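Local coordinates for protein Phospholipase/Carboxylesterase (Haliangium ochraceum, PDB 4Q82) that probably hydrolyses carboxylic ester bonds, as a serine hydrolase of the alpha/beta-hydrolase fold related to phospholipases and carboxylesterases, at residues Asn65-Tyr70 / Arg142-Phe147; Asp115-Glu120 / Asp267-Leu272; Val124-Gln129 / Asp150-Asp155. One frame throughout, in Å; residues are numbered along the deposited sequence. Where two conformers were deposited one is given.

Overall arrangement
After edge strand 53-56 the chain lays down strand 67-70, then the loop 115-120, then strand 124-128, and only afterwards meets their partners. Contact 1 closes the first loop when helix 138-151 packs against strand 67-70. Contact 3 follows as the chain leaves that helix and turns back beside strand 124-128. These two contacts cross along the sequence; their centres are about 6 Å apart, on neighbouring strands of one sheet. Contact 2 closes last, where helix 268-273 returns to the loop 115-120. It crosses contact 1 and encloses contact 3, tying the C-terminal helix to the region before strand 124-128. Trp117 links it to Tyr70 and Val125.

Contact 1 (Asn65-Tyr70 / Arg142-Phe147); sequences NGFWEY and RDFLAF
Phe67 on strand 67-70 and Phe144 on helix 138-151 form an edge-to-face pair. The rim of the Phe144 ring is directed at one face of Phe67, with the planes at 72° and the centroids 5.4 Å apart. Phe144 CZ stands 3.8 Å from Phe67 CG, near the root of the ring, while Phe144 CE2 is 3.8 Å from Phe67 CD1. Phe147, one helical turn further on, meets the far end of the same ring: its CE2 is 3.7 Å from Phe67 CZ, and the two planes stand obliquely. Phe67 CG lies between the backbone N and the carbonyl carbon (chi1 64°), a setting that lays the ring alongside those of the helix, with its CB end beside Phe144 and its CE1-CZ end beside Phe147. The two helix rings also support one another, Phe147 CD2 lying over a face of Phe144.

Asn65 adds a polar neighbour, with OD1 3.8 Å from Phe144 CD2 and the amide plane nearly perpendicular to the ring. The other end of this amide is held from outside, since Asn65 ND2 is hydrogen-bonded to Gln129 O and Glu140 OE2; asparagine suits a place that needs both polar anchoring and a compact flat group. Further out, Phe144 rests on Leu126 and Pro128 of the adjacent strand. Phenylalanine serves here because its broad, wholly apolar ring fills the layer between backbone elements. Such an aromatic cluster, with residues three apart on a helix closing over a strand side chain, forms part of the helix-on-sheet interface of the alpha/beta-hydrolase fold.

Contact 2 (Asp115-Glu120 / Asp267-Leu272); sequences DEWSNE and DIYAWL
Trp117 and Tyr269 make the aromatic contact by themselves, each the one residue of its segment to reach across. The outer corner of the indole meets the hydroxyl end of the tyrosine: Trp117 CH2 lies 3.5 Å from Tyr269 CE1, and Trp117 CZ3 is 3.4 Å from Tyr269 OH. The rings meet obliquely, their planes 73° apart. With CG anti to the backbone N (chi1 -177°), the indole extends from its loop to the helix. Ile268 CG1 sits over the centre of one tyrosine face, Met83 of strand 80-86 touches both aromatic residues, and Arg121 makes a cation-pi contact with Trp117.

The polar bonds run within the segments or to residues beyond them. Asp267 is the N-cap of helix 268-273; its OD1 accepts a nearly straight bond from Ala270 N at 3.0 Å and a weak one from Tyr269 N. In the loop, Ser118 OG accepts from Glu120 N at 3.0 Å, forming an ST turn.

Across the segments, therefore, the contact is van der Waals, between the CZ3-CH2 corner of the indole and the hydroxyl end of the phenol. Tyrosine suits the buried position because its phenol packs on carbon while its hydroxyl can donate to the backbone carbonyl of Tyr260.

Contact 3 (Val124-Gln129 / Asp150-Asp155); sequences VVLSPQ and DTYEVD
In the beta-alpha-beta crossover from strand 124-128 through helix 138-151 to strand 158-163, past strand 80-86, the chain just after the helix packs on strand 124-128 through Tyr152 and Val154. Leu126 makes the closer approach. Its CD1 is 3.8 Å from Tyr152 CE1, and its CD2 lies over one face of the ring, 4.1 Å from Tyr152 CZ. With CG anti to the carbonyl carbon (chi1 -53°) and an extended chi2, the branched end of leucine offers both methyls to the tyrosine. The opposite face of that ring carries the methyl CG2 of the preceding Thr151, 3.7 Å above the plane, so the phenol is sandwiched between aliphatic groups. Tyrosine suits the place for its two ends: the ring packs, while its OH bonds to Glu69 OE1, whose carboxylate is also salt-bridged to Arg56; this anchors the hydroxyl end of the ring.

Two residues back along the strand, on the same side, Val124 CG2 meets Val154 CG1 at 4.2 Å, a looser touch between compact beta-branched side chains well suited to extended chain. Glu153, between Tyr152 and Val154, is the centre of an inverse gamma turn, closed by a weak bond from Val154 N to Tyr152 O. Tyr152 leaves the helix, and after the turn Val154 begins the short strand 154-155; both side chains point toward strand 124-128.

Strand 124-128 lies between strands 67-70 and 80-86. Phe67 from the first touches both Leu126 and Tyr152, Tyr75 packs on Val124 and Tyr152, and the intervening Val125 turns instead to Trp117 and helix 107-113.

Contact 1 (Asn65-Tyr70 / Arg142-Phe147)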
loop_
_atom_site.group_PDB
_atom_site.type_symbol
_atom_site.label_atom_id
_atom_site.label_comp_id
_atom_site.label_asym_id
_atom_site.label_seq_id
_atom_site.Cartn_x
_atom_site.Cartn_y
_atom_site.Cartn_z
ATOM N N ASN A 65 -1.381 -3.632 15.339
ATOM C CA ASN A 65 -2.489 -2.857 14.787
ATOM C C ASN A 65 -3.762 -3.680 14.666
ATOM O O ASN A 65 -3.708 -4.848 14.273
ATOM C CB ASN A 65 -2.167 -2.335 13.373
ATOM C CG ASN A 65 -0.905 -1.510 13.320
ATOM O OD1 ASN A 65 0.200 -2.052 13.336
ATOM N ND2 ASN A 65 -1.058 -0.189 13.260
ATOM N N GLY A 66 -4.912 -3.074 14.929
ATOM C CA GLY A 66 -6.151 -3.623 14.388
ATOM C C GLY A 66 -6.064 -3.556 12.855
ATOM O O GLY A 66 -5.397 -2.675 12.315
ATOM N N PHE A 67 -6.713 -4.473 12.147
ATOM C CA PHE A 67 -6.688 -4.426 10.676
ATOM C C PHE A 67 -7.866 -5.142 10.048
ATOM O O PHE A 67 -8.506 -5.999 10.682
ATOM C CB PHE A 67 -5.378 -5.021 10.135
ATOM C CG PHE A 67 -5.189 -6.491 10.428
ATOM C CD1 PHE A 67 -4.692 -6.917 11.654
ATOM C CD2 PHE A 67 -5.469 -7.450 9.453
ATOM C CE1 PHE A 67 -4.497 -8.273 11.911
ATOM C CE2 PHE A 67 -5.282 -8.812 9.709
ATOM C CZ PHE A 67 -4.792 -9.217 10.937
ATOM N N TRP A 68 -8.146 -4.780 8.794
ATOM C CA TRP A 68 -9.075 -5.525 7.945
ATOM C C TRP A 68 -8.314 -6.584 7.183
ATOM O O TRP A 68 -7.286 -6.298 6.583
ATOM C CB TRP A 68 -9.800 -4.612 6.932
ATOM C CG TRP A 68 -10.796 -3.715 7.593
ATOM C CD1 TRP A 68 -10.604 -2.424 7.986
ATOM C CD2 TRP A 68 -12.115 -4.072 8.013
ATOM N NE1 TRP A 68 -11.742 -1.937 8.600
ATOM C CE2 TRP A 68 -12.686 -2.931 8.620
ATOM C CE3 TRP A 68 -12.880 -5.242 7.913
ATOM C CZ2 TRP A 68 -13.977 -2.924 9.134
ATOM C CZ3 TRP A 68 -14.179 -5.233 8.414
ATOM C CH2 TRP A 68 -14.710 -4.085 9.019
ATOM N N GLU A 69 -8.845 -7.802 7.190
ATOM C CA GLU A 69 -8.246 -8.927 6.486
ATOM C C GLU A 69 -9.115 -9.313 5.307
ATOM O O GLU A 69 -10.290 -9.648 5.478
ATOM C CB GLU A 69 -8.076 -10.111 7.440
ATOM C CG GLU A 69 -7.711 -11.414 6.798
ATOM C CD GLU A 69 -8.083 -12.573 7.704
ATOM O OE1 GLU A 69 -7.349 -12.845 8.691
ATOM O OE2 GLU A 69 -9.137 -13.186 7.440
ATOM N N TYR A 70 -8.550 -9.220 4.108
ATOM C CA TYR A 70 -9.206 -9.735 2.909
ATOM C C TYR A 70 -8.422 -10.924 2.354
ATOM O O TYR A 70 -7.220 -10.813 2.087
ATOM C CB TYR A 70 -9.345 -8.665 1.801
ATOM C CG TYR A 70 -9.848 -9.317 0.521
ATOM C CD1 TYR A 70 -11.162 -9.776 0.429
ATOM C CD2 TYR A 70 -9.001 -9.526 -0.565
ATOM C CE1 TYR A 70 -11.639 -10.385 -0.738
ATOM C CE2 TYR A 70 -9.468 -10.162 -1.739
ATOM C CZ TYR A 70 -10.786 -10.577 -1.807
ATOM O OH TYR A 70 -11.252 -11.196 -2.943
ATOM N N ARG A 142 7.252 -1.737 9.424
ATOM C CA ARG A 142 8.123 -2.921 9.444
ATOM C C ARG A 142 7.515 -4.049 10.280
ATOM O O ARG A 142 7.457 -5.212 9.842
ATOM C CB ARG A 142 9.517 -2.582 10.007
ATOM C CG ARG A 142 10.407 -3.830 10.131
ATOM C CD ARG A 142 11.469 -3.713 11.194
ATOM N NE ARG A 142 10.930 -3.362 12.507
ATOM C CZ ARG A 142 11.656 -2.803 13.470
ATOM N NH1 ARG A 142 12.942 -2.557 13.256
ATOM N NH2 ARG A 142 11.109 -2.502 14.646
ATOM N N ASP A 143 7.093 -3.709 11.500
ATOM C CA ASP A 143 6.589 -4.725 12.412
ATOM C C ASP A 143 5.324 -5.365 11.844
ATOM O O ASP A 143 5.132 -6.573 11.967
ATOM C CB ASP A 143 6.302 -4.152 13.806
ATOM C CG ASP A 143 7.558 -3.705 14.542
ATOM O OD1 ASP A 143 8.688 -4.053 14.129
ATOM O OD2 ASP A 143 7.407 -2.993 15.554
ATOM N N PHE A 144 4.449 -4.570 11.236
ATOM C CA PHE A 144 3.216 -5.144 10.709
ATOM C C PHE A 144 3.496 -6.021 9.490
ATOM O O PHE A 144 2.840 -7.048 9.290
ATOM C CB PHE A 144 2.175 -4.069 10.323
ATOM C CG PHE A 144 0.829 -4.666 9.978
ATOM C CD1 PHE A 144 0.498 -4.954 8.667
ATOM C CD2 PHE A 144 -0.059 -5.031 10.985
ATOM C CE1 PHE A 144 -0.699 -5.550 8.338
ATOM C CE2 PHE A 144 -1.278 -5.629 10.664
ATOM C CZ PHE A 144 -1.594 -5.889 9.338
ATOM N N LEU A 145 4.438 -5.610 8.647
ATOM C CA LEU A 145 4.839 -6.485 7.548
ATOM C C LEU A 145 5.432 -7.809 8.060
ATOM O O LEU A 145 5.200 -8.865 7.464
ATOM C CB LEU A 145 5.843 -5.785 6.631
ATOM C CG LEU A 145 5.308 -4.730 5.658
ATOM C CD1 LEU A 145 6.474 -3.974 4.984
ATOM C CD2 LEU A 145 4.411 -5.370 4.627
ATOM N N ALA A 146 6.192 -7.762 9.161
ATOM C CA ALA A 146 6.749 -8.983 9.741
ATOM C C ALA A 146 5.629 -9.888 10.239
ATOM O O ALA A 146 5.632 -11.097 9.989
ATOM C CB ALA A 146 7.709 -8.657 10.876
ATOM N N PHE A 147 4.674 -9.295 10.949
ATOM C CA PHE A 147 3.493 -10.023 11.391
ATOM C C PHE A 147 2.767 -10.676 10.220
ATOM O O PHE A 147 2.391 -11.853 10.292
ATOM C CB PHE A 147 2.523 -9.103 12.130
ATOM C CG PHE A 147 1.116 -9.638 12.182
ATOM C CD1 PHE A 147 0.737 -10.524 13.179
ATOM C CD2 PHE A 147 0.174 -9.260 11.226
ATOM C CE1 PHE A 147 -0.550 -11.017 13.230
ATOM C CE2 PHE A 147 -1.114 -9.749 11.273
ATOM C CZ PHE A 147 -1.476 -10.636 12.273
#

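Contact 2 (Asp115-Glu120 / Asp267-Leu272)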
loop_
_atom_site.group_PDB
_atom_site.type_symbol
_atom_site.label_atom_id
_atom_site.label_comp_id
_atom_site.label_asym_id
_atom_site.label_seq_id
_atom_site.Cartn_x
_atom_site.Cartn_y
_atom_site.Cartn_z
ATOM N N ASP A 115 -17.934 -4.793 -2.595
ATOM C CA ASP A 115 -17.961 -5.813 -3.656
ATOM C C ASP A 115 -17.536 -5.262 -5.021
ATOM O O ASP A 115 -18.018 -5.731 -6.060
ATOM C CB ASP A 115 -19.353 -6.448 -3.764
ATOM C CG ASP A 115 -19.740 -7.187 -2.516
ATOM O OD1 ASP A 115 -18.830 -7.693 -1.811
ATOM O OD2 ASP A 115 -20.950 -7.286 -2.240
ATOM N N GLU A 116 -16.622 -4.289 -5.009
ATOM C CA GLU A 116 -16.115 -3.671 -6.227
ATOM C C GLU A 116 -14.650 -4.049 -6.463
ATOM O O GLU A 116 -13.961 -3.428 -7.268
ATOM C CB GLU A 116 -16.267 -2.133 -6.160
ATOM C CG GLU A 116 -17.731 -1.681 -6.033
ATOM C CD GLU A 116 -17.872 -0.178 -5.755
ATOM O OE1 GLU A 116 -16.846 0.498 -5.581
ATOM O OE2 GLU A 116 -19.008 0.339 -5.732
ATOM N N TRP A 117 -14.189 -5.070 -5.757
ATOM C CA TRP A 117 -12.818 -5.571 -5.886
ATOM C C TRP A 117 -12.841 -6.902 -6.637
ATOM O O TRP A 117 -13.311 -7.907 -6.101
ATOM C CB TRP A 117 -12.211 -5.724 -4.488
ATOM C CG TRP A 117 -10.774 -6.166 -4.421
ATOM C CD1 TRP A 117 -10.306 -7.462 -4.314
ATOM C CD2 TRP A 117 -9.621 -5.315 -4.403
ATOM N NE1 TRP A 117 -8.927 -7.449 -4.223
ATOM C CE2 TRP A 117 -8.487 -6.148 -4.290
ATOM C CE3 TRP A 117 -9.437 -3.917 -4.473
ATOM C CZ2 TRP A 117 -7.190 -5.636 -4.249
ATOM C CZ3 TRP A 117 -8.145 -3.408 -4.433
ATOM C CH2 TRP A 117 -7.033 -4.270 -4.316
ATOM N N SER A 118 -12.375 -6.908 -7.884
ATOM C CA SER A 118 -12.472 -8.113 -8.717
ATOM C C SER A 118 -11.942 -9.385 -8.048
ATOM O O SER A 118 -10.880 -9.375 -7.440
ATOM C CB SER A 118 -11.722 -7.905 -10.035
ATOM O OG SER A 118 -11.687 -9.115 -10.757
ATOM N N ASN A 119 -12.692 -10.483 -8.181
ATOM C CA ASN A 119 -12.253 -11.789 -7.724
ATOM C C ASN A 119 -11.015 -12.313 -8.460
ATOM O O ASN A 119 -10.352 -13.229 -7.971
ATOM C CB ASN A 119 -13.406 -12.807 -7.849
ATOM C CG ASN A 119 -14.431 -12.651 -6.735
ATOM O OD1 ASN A 119 -14.213 -11.881 -5.780
ATOM N ND2 ASN A 119 -15.533 -13.404 -6.821
ATOM N N GLU A 120 -10.668 -11.726 -9.574
ATOM C CA GLU A 120 -9.461 -12.089 -10.272
ATOM C C GLU A 120 -8.181 -11.643 -9.556
ATOM O O GLU A 120 -7.139 -12.136 -9.782
ATOM C CB GLU A 120 -9.503 -11.553 -11.685
ATOM C CG GLU A 120 -10.720 -12.055 -12.469
ATOM C CD GLU A 120 -10.946 -13.551 -12.307
ATOM O OE1 GLU A 120 -10.049 -14.302 -12.746
ATOM O OE2 GLU A 120 -11.991 -14.000 -11.751
ATOM N N ASP A 267 -3.306 0.776 -14.363
ATOM C CA ASP A 267 -3.546 -0.546 -13.752
ATOM C C ASP A 267 -2.415 -0.884 -12.805
ATOM O O ASP A 267 -1.454 -1.608 -13.145
ATOM C CB ASP A 267 -3.720 -1.636 -14.804
ATOM C CG ASP A 267 -4.218 -2.959 -14.192
ATOM O OD1 ASP A 267 -4.193 -3.130 -12.946
ATOM O OD2 ASP A 267 -4.637 -3.835 -14.961
ATOM N N ILE A 268 -2.540 -0.349 -11.598
ATOM C CA ILE A 268 -1.524 -0.562 -10.584
ATOM C C ILE A 268 -1.434 -2.028 -10.166
ATOM O O ILE A 268 -0.379 -2.445 -9.727
ATOM C CB ILE A 268 -1.781 0.296 -9.326
ATOM C CG1 ILE A 268 -3.195 0.068 -8.778
ATOM C CG2 ILE A 268 -1.542 1.788 -9.658
ATOM C CD1 ILE A 268 -3.412 0.689 -7.330
ATOM N N TYR A 269 -2.530 -2.788 -10.283
ATOM C CA TYR A 269 -2.523 -4.194 -9.852
ATOM C C TYR A 269 -1.696 -5.071 -10.805
ATOM O O TYR A 269 -0.878 -5.890 -10.367
ATOM C CB TYR A 269 -3.967 -4.711 -9.705
ATOM C CG TYR A 269 -4.734 -3.744 -8.816
ATOM C CD1 TYR A 269 -4.341 -3.539 -7.503
ATOM C CD2 TYR A 269 -5.824 -3.005 -9.303
ATOM C CE1 TYR A 269 -4.992 -2.601 -6.663
ATOM C CE2 TYR A 269 -6.506 -2.088 -8.453
ATOM C CZ TYR A 269 -6.070 -1.901 -7.144
ATOM O OH TYR A 269 -6.709 -0.989 -6.313
ATOM N N ALA A 270 -1.890 -4.895 -12.100
ATOM C CA ALA A 270 -1.086 -5.614 -13.065
ATOM C C ALA A 270 0.396 -5.245 -12.895
ATOM O O ALA A 270 1.267 -6.116 -12.964
ATOM C CB ALA A 270 -1.571 -5.319 -14.489
ATOM N N TRP A 271 0.666 -3.965 -12.650
ATOM C CA TRP A 271 2.044 -3.500 -12.487
ATOM C C TRP A 271 2.684 -4.142 -11.251
ATOM O O TRP A 271 3.808 -4.656 -11.327
ATOM C CB TRP A 271 2.112 -1.961 -12.388
ATOM C CG TRP A 271 3.540 -1.460 -12.262
ATOM C CD1 TRP A 271 4.457 -1.286 -13.275
ATOM C CD2 TRP A 271 4.217 -1.113 -11.046
ATOM N NE1 TRP A 271 5.663 -0.829 -12.751
ATOM C CE2 TRP A 271 5.537 -0.720 -11.389
ATOM C CE3 TRP A 271 3.832 -1.084 -9.695
ATOM C CZ2 TRP A 271 6.471 -0.294 -10.427
ATOM C CZ3 TRP A 271 4.765 -0.665 -8.744
ATOM C CH2 TRP A 271 6.064 -0.273 -9.119
ATOM N N LEU A 272 1.986 -4.114 -10.115
ATOM C CA LEU A 272 2.509 -4.780 -8.916
ATOM C C LEU A 272 2.854 -6.231 -9.211
ATOM O O LEU A 272 3.971 -6.689 -8.964
ATOM C CB LEU A 272 1.499 -4.711 -7.761
ATOM C CG LEU A 272 1.414 -3.349 -7.048
ATOM C CD1 LEU A 272 0.261 -3.366 -6.012
ATOM C CD2 LEU A 272 2.710 -3.020 -6.339
#

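Contact 3 (Val124-Gln129 / Asp150-Asp155)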
loop_
_atom_site.group_PDB
_atom_site.type_symbol
_atom_site.label_atom_id
_atom_site.label_comp_id
_atom_site.label_asym_id
_atom_site.label_seq_id
_atom_site.Cartn_x
_atom_site.Cartn_y
_atom_site.Cartn_z
ATOM N N VAL A 124 -3.729 -11.438 -0.960
ATOM C CA VAL A 124 -4.160 -11.174 0.400
ATOM C C VAL A 124 -4.052 -9.663 0.585
ATOM O O VAL A 124 -3.002 -9.090 0.277
ATOM C CB VAL A 124 -3.287 -11.907 1.441
ATOM C CG1 VAL A 124 -3.608 -11.431 2.845
ATOM C CG2 VAL A 124 -3.480 -13.425 1.310
ATOM N N VAL A 125 -5.114 -9.004 1.056
ATOM C CA VAL A 125 -5.045 -7.548 1.285
ATOM C C VAL A 125 -5.268 -7.254 2.756
ATOM O O VAL A 125 -6.336 -7.572 3.304
ATOM C CB VAL A 125 -6.091 -6.752 0.447
ATOM C CG1 VAL A 125 -5.895 -5.226 0.645
ATOM C CG2 VAL A 125 -5.947 -7.082 -1.043
ATOM N N LEU A 126 -4.264 -6.668 3.398
ATOM C CA LEU A 126 -4.390 -6.295 4.805
ATOM C C LEU A 126 -4.377 -4.782 4.946
ATOM O O LEU A 126 -3.518 -4.110 4.379
ATOM C CB LEU A 126 -3.253 -6.889 5.643
ATOM C CG LEU A 126 -3.041 -8.390 5.521
ATOM C CD1 LEU A 126 -1.908 -8.818 6.451
ATOM C CD2 LEU A 126 -4.318 -9.152 5.874
ATOM N N SER A 127 -5.307 -4.252 5.724
ATOM C CA SER A 127 -5.420 -2.802 5.871
ATOM C C SER A 127 -5.389 -2.425 7.349
ATOM O O SER A 127 -6.440 -2.358 8.006
ATOM C CB SER A 127 -6.709 -2.304 5.208
ATOM O OG SER A 127 -6.745 -2.639 3.812
ATOM N N PRO A 128 -4.181 -2.199 7.894
ATOM C CA PRO A 128 -4.069 -1.894 9.329
ATOM C C PRO A 128 -4.483 -0.475 9.688
ATOM O O PRO A 128 -4.337 0.432 8.870
ATOM C CB PRO A 128 -2.574 -2.100 9.621
ATOM C CG PRO A 128 -1.903 -1.841 8.262
ATOM C CD PRO A 128 -2.869 -2.420 7.258
ATOM N N GLN A 129 -4.960 -0.280 10.916
ATOM C CA GLN A 129 -5.317 1.068 11.361
ATOM C C GLN A 129 -4.193 1.630 12.211
ATOM O O GLN A 129 -3.703 0.965 13.141
ATOM C CB GLN A 129 -6.621 1.070 12.172
ATOM C CG GLN A 129 -7.064 2.474 12.631
ATOM C CD GLN A 129 -8.526 2.477 13.058
ATOM O OE1 GLN A 129 -8.948 1.661 13.887
ATOM N NE2 GLN A 129 -9.311 3.385 12.482
ATOM N N ASP A 150 4.565 -13.650 8.745
ATOM C CA ASP A 150 4.623 -14.770 9.682
ATOM C C ASP A 150 3.268 -15.459 9.810
ATOM O O ASP A 150 3.192 -16.649 10.119
ATOM C CB ASP A 150 5.101 -14.304 11.060
ATOM C CG ASP A 150 5.303 -15.457 12.033
ATOM O OD1 ASP A 150 5.789 -16.526 11.603
ATOM O OD2 ASP A 150 4.971 -15.294 13.227
ATOM N N THR A 151 2.199 -14.710 9.559
ATOM C CA THR A 151 0.836 -15.171 9.867
ATOM C C THR A 151 0.052 -15.772 8.695
ATOM O O THR A 151 -0.734 -16.701 8.885
ATOM C CB THR A 151 0.000 -14.013 10.445
ATOM O OG1 THR A 151 0.648 -13.504 11.616
ATOM C CG2 THR A 151 -1.413 -14.464 10.802
ATOM N N TYR A 152 0.273 -15.254 7.492
ATOM C CA TYR A 152 -0.547 -15.619 6.329
ATOM C C TYR A 152 0.233 -16.481 5.350
ATOM O O TYR A 152 1.464 -16.461 5.344
ATOM C CB TYR A 152 -1.083 -14.340 5.649
ATOM C CG TYR A 152 -2.123 -13.677 6.521
ATOM C CD1 TYR A 152 -1.778 -12.669 7.418
ATOM C CD2 TYR A 152 -3.441 -14.107 6.501
ATOM C CE1 TYR A 152 -2.735 -12.092 8.239
ATOM C CE2 TYR A 152 -4.398 -13.544 7.323
ATOM C CZ TYR A 152 -4.042 -12.540 8.194
ATOM O OH TYR A 152 -5.006 -11.996 9.017
ATOM N N GLU A 153 -0.482 -17.264 4.545
ATOM C CA GLU A 153 0.157 -18.108 3.543
ATOM C C GLU A 153 0.461 -17.285 2.302
ATOM O O GLU A 153 -0.286 -17.307 1.328
ATOM C CB GLU A 153 -0.727 -19.299 3.192
ATOM C CG GLU A 153 -0.996 -20.198 4.376
ATOM C CD GLU A 153 -1.781 -21.438 3.992
ATOM O OE1 GLU A 153 -1.783 -21.791 2.790
ATOM O OE2 GLU A 153 -2.397 -22.049 4.892
ATOM N N VAL A 154 1.556 -16.532 2.360
ATOM C CA VAL A 154 1.848 -15.586 1.310
ATOM C C VAL A 154 3.138 -15.927 0.593
ATOM O O VAL A 154 4.028 -16.578 1.149
ATOM C CB VAL A 154 1.929 -14.138 1.855
ATOM C CG1 VAL A 154 0.574 -13.711 2.383
ATOM C CG2 VAL A 154 2.977 -14.035 2.937
ATOM N N ASP A 155 3.210 -15.493 -0.658
ATOM C CA ASP A 155 4.411 -15.627 -1.461
ATOM C C ASP A 155 5.365 -14.494 -1.117
ATOM O O ASP A 155 5.142 -13.336 -1.488
ATOM C CB ASP A 155 4.061 -15.620 -2.950
ATOM C CG ASP A 155 5.286 -15.692 -3.848
ATOM O OD1 ASP A 155 6.427 -15.797 -3.336
ATOM O OD2 ASP A 155 5.100 -15.656 -5.083
#